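Local coordinates for protein ricin B-like lectin (Macrolepiota procera, PDB 4IZX) that binds carbohydrate, with lactose held through its galactose unit, as a fungal beta-trefoil lectin of the ricin B type, at residues Glu94-Arg98 with Gln133-Ile137; Pro70-Leu76 with Val122-Trp126; Phe97-Val101 with Thr127-Leu131. One frame throughout, in Å; residues are numbered along the deposited sequence.

Contact 1. Residues Glu94-Arg98 with Gln133-Ile137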
# COMPACT_ATOMS: atom_id res chain seq x y z
N GLU A 94 -4.49 -16.71 -2.79
CA GLU A 94 -3.05 -16.80 -2.88
C GLU A 94 -2.45 -15.85 -3.94
O GLU A 94 -1.24 -15.68 -3.99
CB GLU A 94 -2.66 -18.25 -3.19
CG GLU A 94 -3.07 -18.70 -4.58
CD GLU A 94 -2.67 -20.11 -4.95
OE1 GLU A 94 -2.71 -20.99 -4.08
OE2 GLU A 94 -2.36 -20.32 -6.14
N ASN A 95 -3.28 -15.25 -4.79
CA ASN A 95 -2.78 -14.32 -5.78
C ASN A 95 -2.56 -12.90 -5.22
O ASN A 95 -2.10 -12.04 -5.93
CB ASN A 95 -3.78 -14.24 -6.94
CG ASN A 95 -4.19 -15.59 -7.44
OD1 ASN A 95 -5.34 -16.07 -7.26
ND2 ASN A 95 -3.24 -16.22 -8.08
N ALA A 96 -3.05 -12.67 -4.04
CA ALA A 96 -3.08 -11.35 -3.46
C ALA A 96 -2.32 -11.31 -2.15
O ALA A 96 -1.97 -12.34 -1.59
CB ALA A 96 -4.53 -10.89 -3.27
N PHE A 97 -2.12 -10.11 -1.65
CA PHE A 97 -1.31 -9.81 -0.50
C PHE A 97 -2.04 -8.91 0.49
O PHE A 97 -2.93 -8.14 0.13
CB PHE A 97 -0.03 -9.05 -0.94
CG PHE A 97 0.88 -9.86 -1.81
CD1 PHE A 97 1.88 -10.63 -1.28
CD2 PHE A 97 0.75 -9.83 -3.18
CE1 PHE A 97 2.79 -11.28 -2.07
CE2 PHE A 97 1.63 -10.52 -3.98
CZ PHE A 97 2.65 -11.23 -3.42
N ARG A 98 -1.58 -8.99 1.73
CA ARG A 98 -1.88 -8.04 2.77
C ARG A 98 -0.58 -7.40 3.24
O ARG A 98 0.47 -8.04 3.27
CB ARG A 98 -2.59 -8.72 3.95
CG ARG A 98 -3.99 -9.18 3.55
CD ARG A 98 -4.62 -10.04 4.62
NE ARG A 98 -5.96 -10.44 4.24
CZ ARG A 98 -7.06 -9.77 4.50
NH1 ARG A 98 -7.01 -8.68 5.23
NH2 ARG A 98 -8.23 -10.22 4.06
N GLN A 133 -9.06 -5.02 1.74
CA GLN A 133 -7.78 -5.15 2.44
C GLN A 133 -6.77 -6.01 1.72
O GLN A 133 -5.72 -6.34 2.28
CB GLN A 133 -8.00 -5.71 3.85
CG GLN A 133 -8.97 -4.91 4.69
CD GLN A 133 -8.88 -5.29 6.14
OE1 GLN A 133 -8.43 -6.39 6.51
NE2 GLN A 133 -9.26 -4.37 7.00
N THR A 134 -7.07 -6.42 0.48
CA THR A 134 -6.19 -7.31 -0.26
C THR A 134 -5.78 -6.64 -1.57
O THR A 134 -6.55 -5.85 -2.16
CB THR A 134 -6.85 -8.67 -0.51
OG1 THR A 134 -7.96 -8.58 -1.42
CG2 THR A 134 -7.30 -9.33 0.77
N TRP A 135 -4.57 -6.97 -2.01
CA TRP A 135 -3.89 -6.18 -3.03
C TRP A 135 -3.09 -7.11 -3.92
O TRP A 135 -2.42 -8.02 -3.44
CB TRP A 135 -2.91 -5.18 -2.37
CG TRP A 135 -3.52 -4.31 -1.28
CD1 TRP A 135 -3.67 -4.65 0.01
CD2 TRP A 135 -4.08 -3.03 -1.44
NE1 TRP A 135 -4.30 -3.64 0.69
CE2 TRP A 135 -4.54 -2.62 -0.18
CE3 TRP A 135 -4.19 -2.13 -2.51
CZ2 TRP A 135 -5.09 -1.36 0.04
CZ3 TRP A 135 -4.77 -0.89 -2.28
CH2 TRP A 135 -5.18 -0.52 -1.02
N THR A 136 -3.07 -6.83 -5.22
CA THR A 136 -2.10 -7.48 -6.11
C THR A 136 -0.87 -6.60 -6.25
O THR A 136 -0.95 -5.40 -6.13
CB THR A 136 -2.69 -7.83 -7.46
OG1 THR A 136 -3.15 -6.64 -8.08
CG2 THR A 136 -3.79 -8.82 -7.30
N ILE A 137 0.28 -7.22 -6.45
CA ILE A 137 1.56 -6.52 -6.61
C ILE A 137 2.16 -7.01 -7.93
O ILE A 137 2.50 -8.19 -8.04
CB ILE A 137 2.52 -6.79 -5.41
CG1 ILE A 137 1.88 -6.35 -4.09
CG2 ILE A 137 3.84 -6.10 -5.64
CD1 ILE A 137 2.66 -6.76 -2.86
O HOH W 1 -0.23 -10.17 -6.94

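Contact 2. Residues Pro70-Leu76 with Val122-Trp126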
# COMPACT_ATOMS: atom_id res chain seq x y z
N PRO A 70 -0.43 3.12 15.09
CA PRO A 70 -1.41 2.31 14.40
C PRO A 70 -2.73 2.19 15.12
O PRO A 70 -2.78 1.94 16.34
CB PRO A 70 -0.74 0.95 14.29
CG PRO A 70 0.70 1.26 14.25
CD PRO A 70 0.85 2.41 15.19
N ALA A 71 -3.81 2.36 14.38
CA ALA A 71 -5.15 2.32 14.88
C ALA A 71 -6.08 2.13 13.68
O ALA A 71 -5.71 2.38 12.54
CB ALA A 71 -5.51 3.60 15.61
N ASP A 72 -7.31 1.72 13.95
CA ASP A 72 -8.31 1.73 12.93
C ASP A 72 -8.51 3.14 12.42
O ASP A 72 -8.82 4.05 13.18
CB ASP A 72 -9.64 1.17 13.46
CG ASP A 72 -9.63 -0.31 13.71
OD1 ASP A 72 -8.84 -1.06 13.15
OD2 ASP A 72 -10.55 -0.74 14.48
N GLY A 73 -8.27 3.32 11.12
CA GLY A 73 -8.38 4.61 10.51
C GLY A 73 -7.15 5.45 10.39
O GLY A 73 -7.18 6.47 9.75
N THR A 74 -6.02 4.99 10.88
CA THR A 74 -4.75 5.70 10.70
C THR A 74 -4.50 5.88 9.21
O THR A 74 -4.59 4.93 8.43
CB THR A 74 -3.58 4.89 11.29
OG1 THR A 74 -3.77 4.78 12.67
CG2 THR A 74 -2.23 5.51 11.03
N ARG A 75 -4.18 7.10 8.81
CA ARG A 75 -3.92 7.41 7.40
C ARG A 75 -2.53 6.95 6.96
O ARG A 75 -1.57 7.12 7.70
CB ARG A 75 -4.02 8.92 7.16
CG ARG A 75 -5.40 9.54 7.31
CD ARG A 75 -5.50 10.86 6.53
NE ARG A 75 -4.38 11.75 6.80
CZ ARG A 75 -3.77 12.49 5.88
NH1 ARG A 75 -4.18 12.44 4.62
NH2 ARG A 75 -2.75 13.27 6.22
N LEU A 76 -2.42 6.40 5.75
CA LEU A 76 -1.11 6.24 5.14
C LEU A 76 -0.68 7.57 4.54
O LEU A 76 -1.47 8.30 3.92
CB LEU A 76 -1.13 5.15 4.07
CG LEU A 76 -0.85 3.75 4.59
CD1 LEU A 76 -1.96 3.21 5.45
CD2 LEU A 76 -0.44 2.84 3.47
N VAL A 122 -6.20 5.59 1.60
CA VAL A 122 -5.73 4.31 2.09
C VAL A 122 -5.37 4.48 3.57
O VAL A 122 -4.70 5.45 3.95
CB VAL A 122 -4.52 3.79 1.30
CG1 VAL A 122 -4.07 2.42 1.81
CG2 VAL A 122 -4.82 3.76 -0.19
N GLN A 123 -5.85 3.56 4.40
CA GLN A 123 -5.77 3.61 5.83
C GLN A 123 -5.28 2.28 6.40
O GLN A 123 -5.19 1.29 5.67
CB GLN A 123 -7.10 4.03 6.46
CG GLN A 123 -8.13 2.94 6.31
CD GLN A 123 -9.54 3.31 6.72
OE1 GLN A 123 -9.76 4.35 7.36
NE2 GLN A 123 -10.49 2.43 6.42
N LEU A 124 -5.03 2.24 7.70
CA LEU A 124 -4.93 1.00 8.44
C LEU A 124 -6.28 0.59 8.98
O LEU A 124 -7.10 1.43 9.36
CB LEU A 124 -3.98 1.10 9.64
CG LEU A 124 -2.53 1.44 9.28
CD1 LEU A 124 -1.72 1.55 10.56
CD2 LEU A 124 -1.93 0.45 8.32
N TRP A 125 -6.50 -0.71 9.08
CA TRP A 125 -7.64 -1.25 9.81
C TRP A 125 -7.28 -2.63 10.30
O TRP A 125 -6.48 -3.36 9.66
CB TRP A 125 -8.90 -1.30 8.94
CG TRP A 125 -10.19 -1.35 9.73
CD1 TRP A 125 -10.82 -2.45 10.23
CD2 TRP A 125 -10.93 -0.21 10.16
NE1 TRP A 125 -11.91 -2.06 10.96
CE2 TRP A 125 -11.99 -0.69 10.96
CE3 TRP A 125 -10.81 1.16 9.95
CZ2 TRP A 125 -12.94 0.15 11.53
CZ3 TRP A 125 -11.76 2.01 10.52
CH2 TRP A 125 -12.81 1.49 11.31
N TRP A 126 -7.89 -3.06 11.41
CA TRP A 126 -7.80 -4.41 11.88
C TRP A 126 -8.08 -5.41 10.75
O TRP A 126 -9.00 -5.22 9.98
CB TRP A 126 -8.88 -4.61 12.98
CG TRP A 126 -8.75 -5.84 13.77
CD1 TRP A 126 -9.39 -7.03 13.59
CD2 TRP A 126 -8.03 -5.94 14.96
NE1 TRP A 126 -9.05 -7.90 14.62
CE2 TRP A 126 -8.16 -7.25 15.44
CE3 TRP A 126 -7.22 -5.04 15.64
CZ2 TRP A 126 -7.58 -7.66 16.63
CZ3 TRP A 126 -6.60 -5.46 16.78
CH2 TRP A 126 -6.77 -6.76 17.26
O HOH W 2 -8.64 6.96 7.45

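Contact 3. Residues Phe97-Val101 with Thr127-Leu131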
# COMPACT_ATOMS: atom_id res chain seq x y z
N PHE A 97 -2.12 -10.11 -1.65
CA PHE A 97 -1.31 -9.81 -0.50
C PHE A 97 -2.04 -8.91 0.49
O PHE A 97 -2.93 -8.14 0.13
CB PHE A 97 -0.03 -9.05 -0.94
CG PHE A 97 0.88 -9.86 -1.81
CD1 PHE A 97 1.88 -10.63 -1.28
CD2 PHE A 97 0.75 -9.83 -3.18
CE1 PHE A 97 2.79 -11.28 -2.07
CE2 PHE A 97 1.63 -10.52 -3.98
CZ PHE A 97 2.65 -11.23 -3.42
N ARG A 98 -1.58 -8.99 1.73
CA ARG A 98 -1.88 -8.04 2.77
C ARG A 98 -0.58 -7.40 3.24
O ARG A 98 0.47 -8.04 3.27
CB ARG A 98 -2.59 -8.72 3.95
CG ARG A 98 -3.99 -9.18 3.55
CD ARG A 98 -4.62 -10.04 4.62
NE ARG A 98 -5.96 -10.44 4.24
CZ ARG A 98 -7.06 -9.77 4.50
NH1 ARG A 98 -7.01 -8.68 5.23
NH2 ARG A 98 -8.23 -10.22 4.06
N ILE A 99 -0.66 -6.13 3.65
CA ILE A 99 0.50 -5.33 4.02
C ILE A 99 0.23 -4.83 5.43
O ILE A 99 -0.72 -4.07 5.66
CB ILE A 99 0.72 -4.20 3.01
CG1 ILE A 99 0.93 -4.76 1.58
CG2 ILE A 99 1.90 -3.34 3.44
CD1 ILE A 99 0.98 -3.70 0.49
N PHE A 100 1.00 -5.34 6.37
CA PHE A 100 0.79 -5.14 7.82
C PHE A 100 1.86 -4.24 8.40
O PHE A 100 3.03 -4.35 8.12
CB PHE A 100 0.89 -6.47 8.57
CG PHE A 100 -0.27 -7.40 8.40
CD1 PHE A 100 -0.33 -8.28 7.36
CD2 PHE A 100 -1.26 -7.42 9.36
CE1 PHE A 100 -1.39 -9.17 7.26
CE2 PHE A 100 -2.34 -8.27 9.25
CZ PHE A 100 -2.38 -9.17 8.23
N VAL A 101 1.46 -3.43 9.40
CA VAL A 101 2.47 -2.87 10.32
C VAL A 101 3.07 -4.07 11.07
O VAL A 101 2.32 -4.89 11.62
CB VAL A 101 1.88 -1.84 11.30
CG1 VAL A 101 2.94 -1.32 12.26
CG2 VAL A 101 1.21 -0.68 10.54
N THR A 127 -7.31 -6.47 10.70
CA THR A 127 -7.39 -7.40 9.62
C THR A 127 -8.67 -8.26 9.68
O THR A 127 -9.02 -8.81 10.73
CB THR A 127 -6.14 -8.27 9.55
OG1 THR A 127 -6.07 -8.94 8.30
CG2 THR A 127 -6.03 -9.29 10.65
N TRP A 128 -9.33 -8.39 8.53
CA TRP A 128 -10.48 -9.29 8.39
C TRP A 128 -10.65 -9.57 6.92
O TRP A 128 -9.89 -9.08 6.07
CB TRP A 128 -11.74 -8.72 9.03
CG TRP A 128 -12.30 -7.48 8.39
CD1 TRP A 128 -11.78 -6.25 8.42
CD2 TRP A 128 -13.51 -7.39 7.63
NE1 TRP A 128 -12.58 -5.38 7.73
CE2 TRP A 128 -13.64 -6.06 7.23
CE3 TRP A 128 -14.49 -8.33 7.24
CZ2 TRP A 128 -14.72 -5.63 6.46
CZ3 TRP A 128 -15.54 -7.88 6.46
CH2 TRP A 128 -15.66 -6.55 6.09
N GLU A 129 -11.64 -10.38 6.56
CA GLU A 129 -11.71 -10.92 5.22
C GLU A 129 -12.07 -9.90 4.13
O GLU A 129 -11.93 -10.22 2.97
CB GLU A 129 -12.68 -12.11 5.19
CG GLU A 129 -14.09 -11.84 5.45
CD GLU A 129 -14.82 -13.09 5.92
OE1 GLU A 129 -15.79 -13.46 5.20
OE2 GLU A 129 -14.48 -13.69 7.03
N GLY A 130 -12.52 -8.71 4.51
CA GLY A 130 -12.92 -7.68 3.55
C GLY A 130 -11.91 -7.55 2.41
O GLY A 130 -10.74 -7.33 2.63
N LEU A 131 -12.39 -7.65 1.19
CA LEU A 131 -11.53 -7.74 0.03
C LEU A 131 -10.79 -6.45 -0.25
O LEU A 131 -9.77 -6.46 -0.95
CB LEU A 131 -12.33 -8.15 -1.18
CG LEU A 131 -12.94 -9.52 -1.07
CD1 LEU A 131 -13.76 -9.75 -2.30
CD2 LEU A 131 -11.86 -10.58 -0.93

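Contact 1. Residues Glu94-Arg98 with Gln133-Ile137
Phe97 and Trp135 form one antiparallel hydrogen-bonded pair: Phe97 N donates to Trp135 O at 2.8 Å, and Trp135 N returns a bond to Phe97 O at 2.9 Å. It is a single bridge, and the touching parts run 124° apart end to end. Beyond it, a water takes over, giving a hydrogen to Asn95 O and accepting one from Ile137 N.

Ile137 lays CD1 on a face of the Phe97 ring, a CH-pi contact offset toward the rim, 3.9 Å from the centroid. Phe97 CG stands anti to the carbonyl carbon (chi1 -64°), which puts that face under CD1. The same ring lies about 4 Å from a bound benzamidine. At the other end, Arg98 NH1 donates to a lone pair of Gln133 OE1 at 3.0 Å, in the guanidinium plane. Thr134 CG2 sits over one guanidinium face, 3.5 Å from Arg98 NH2, while Asp90 forms a salt bridge with Arg98 NE. Gln133 is gripped at both ends of its amide: OE1 also accepts from Asn107 and from the backbone of Trp128, and NE2 donates to Asp109. Gln133, Thr134 and Trp135 spell the Gln-X-Trp signature of ricin B-type beta-trefoil lectins.

Contact 2. Residues Pro70-Leu76 with Val122-Trp126
Leu76 and Leu124 carry the tight, buried half of this contact, where Leu76 CD1 lies 4.0 Å from Leu124 CD2. Leu124 CD1 touches both Thr74 CB and Pro70 CB, each at 3.9 Å, and Leu76 CD2 reaches Val122 CG1. Behind this apolar layer the backbones run in opposite directions and are laced together: Leu76 N donates to Val122 O, Leu124 N to Thr74 O and Gly73 N to Leu124 O, the last at 2.8 Å.

The solvent side is built from flat and polar groups. Asp72 lies over the indole of Trp125, carboxylate and ring planes only 5° apart, with CB 3.6 Å from the centroid of the six-membered ring. Its CG stays beside the backbone N (chi1 -71°), which brings OD1 within 2.8 Å of Trp126 N in a nearly straight bond. A water joins Gly73 O to Gln123 OE1, whereas the amide nitrogen of Gln123 goes to Asp109.

Ala71 to Thr74 make a type II beta turn, with Gly73 at the position whose positive phi calls for glycine. The loop that bears it, between strands 63-66 and 76-79, is laid antiparallel along strand 120-126 of the beta-trefoil.

Contact 3. Residues Phe97-Val101 with Thr127-Leu131
Trp128 O is gripped by both terminal nitrogens of Arg98: NH2 donates at 2.8 Å, and NH1 adds a weak bond at 3.0 Å. The guanidinium straddles the oxygen like a fork, though imperfectly, since NH2 stands 38° out of the carbonyl plane and off the lone pairs. What lets the arginine reach the loop is its chain, fully extended from CG to NE (chi2 171°, chi3 179°). NE makes a salt bridge with Asp90 OD1 and NH1 also donates to Asn107 OD1; together with Trp128 O these probably fix the rotation of the group.

Thr127 lies beside the arginine, the two side chains crossing at about a right angle. Its OG1 lies 3.2 Å from Arg98 NH1 and is hydrogen-bonded to Asn107 OD1, which thus links arginine and threonine. The methine CB of Thr127 rests 3.8 Å from Phe100 CE2, and OG1 comes within 3.7 Å of Phe100 CZ, these side chains again crossing at about a right angle. Glu129 CA comes within 3.7 Å of Arg98 NH2.

Here a strand arginine, bonded to a main-chain carbonyl, joins strand 97-100 to the irregular loop that connects strands 120-126 and 135-138 of the beta-trefoil, away from the galactose site.

Overall arrangement
From the N terminus, 70-76 comes first and pairs with 122-126, so contact 2 closes a loop of 45 residues. Residues 94-101 lie within that loop yet find their partners beyond its end, so contact 2 crosses both others. Contacts 1 and 3 start from the same strand, 97-100, and close loops of 34 and 25 residues; the span of contact 3, ending at 127-131, falls inside that of contact 1, ending at 133-137. Gln133 of contact 1 probably hydrogen-bonds back to both neighbouring contacts. Val101, meanwhile, packs on Leu124 and Pro70 of contact 2. Together the three contacts tie strands 97-100, 120-126 and 135-138 to the loop before 76-79.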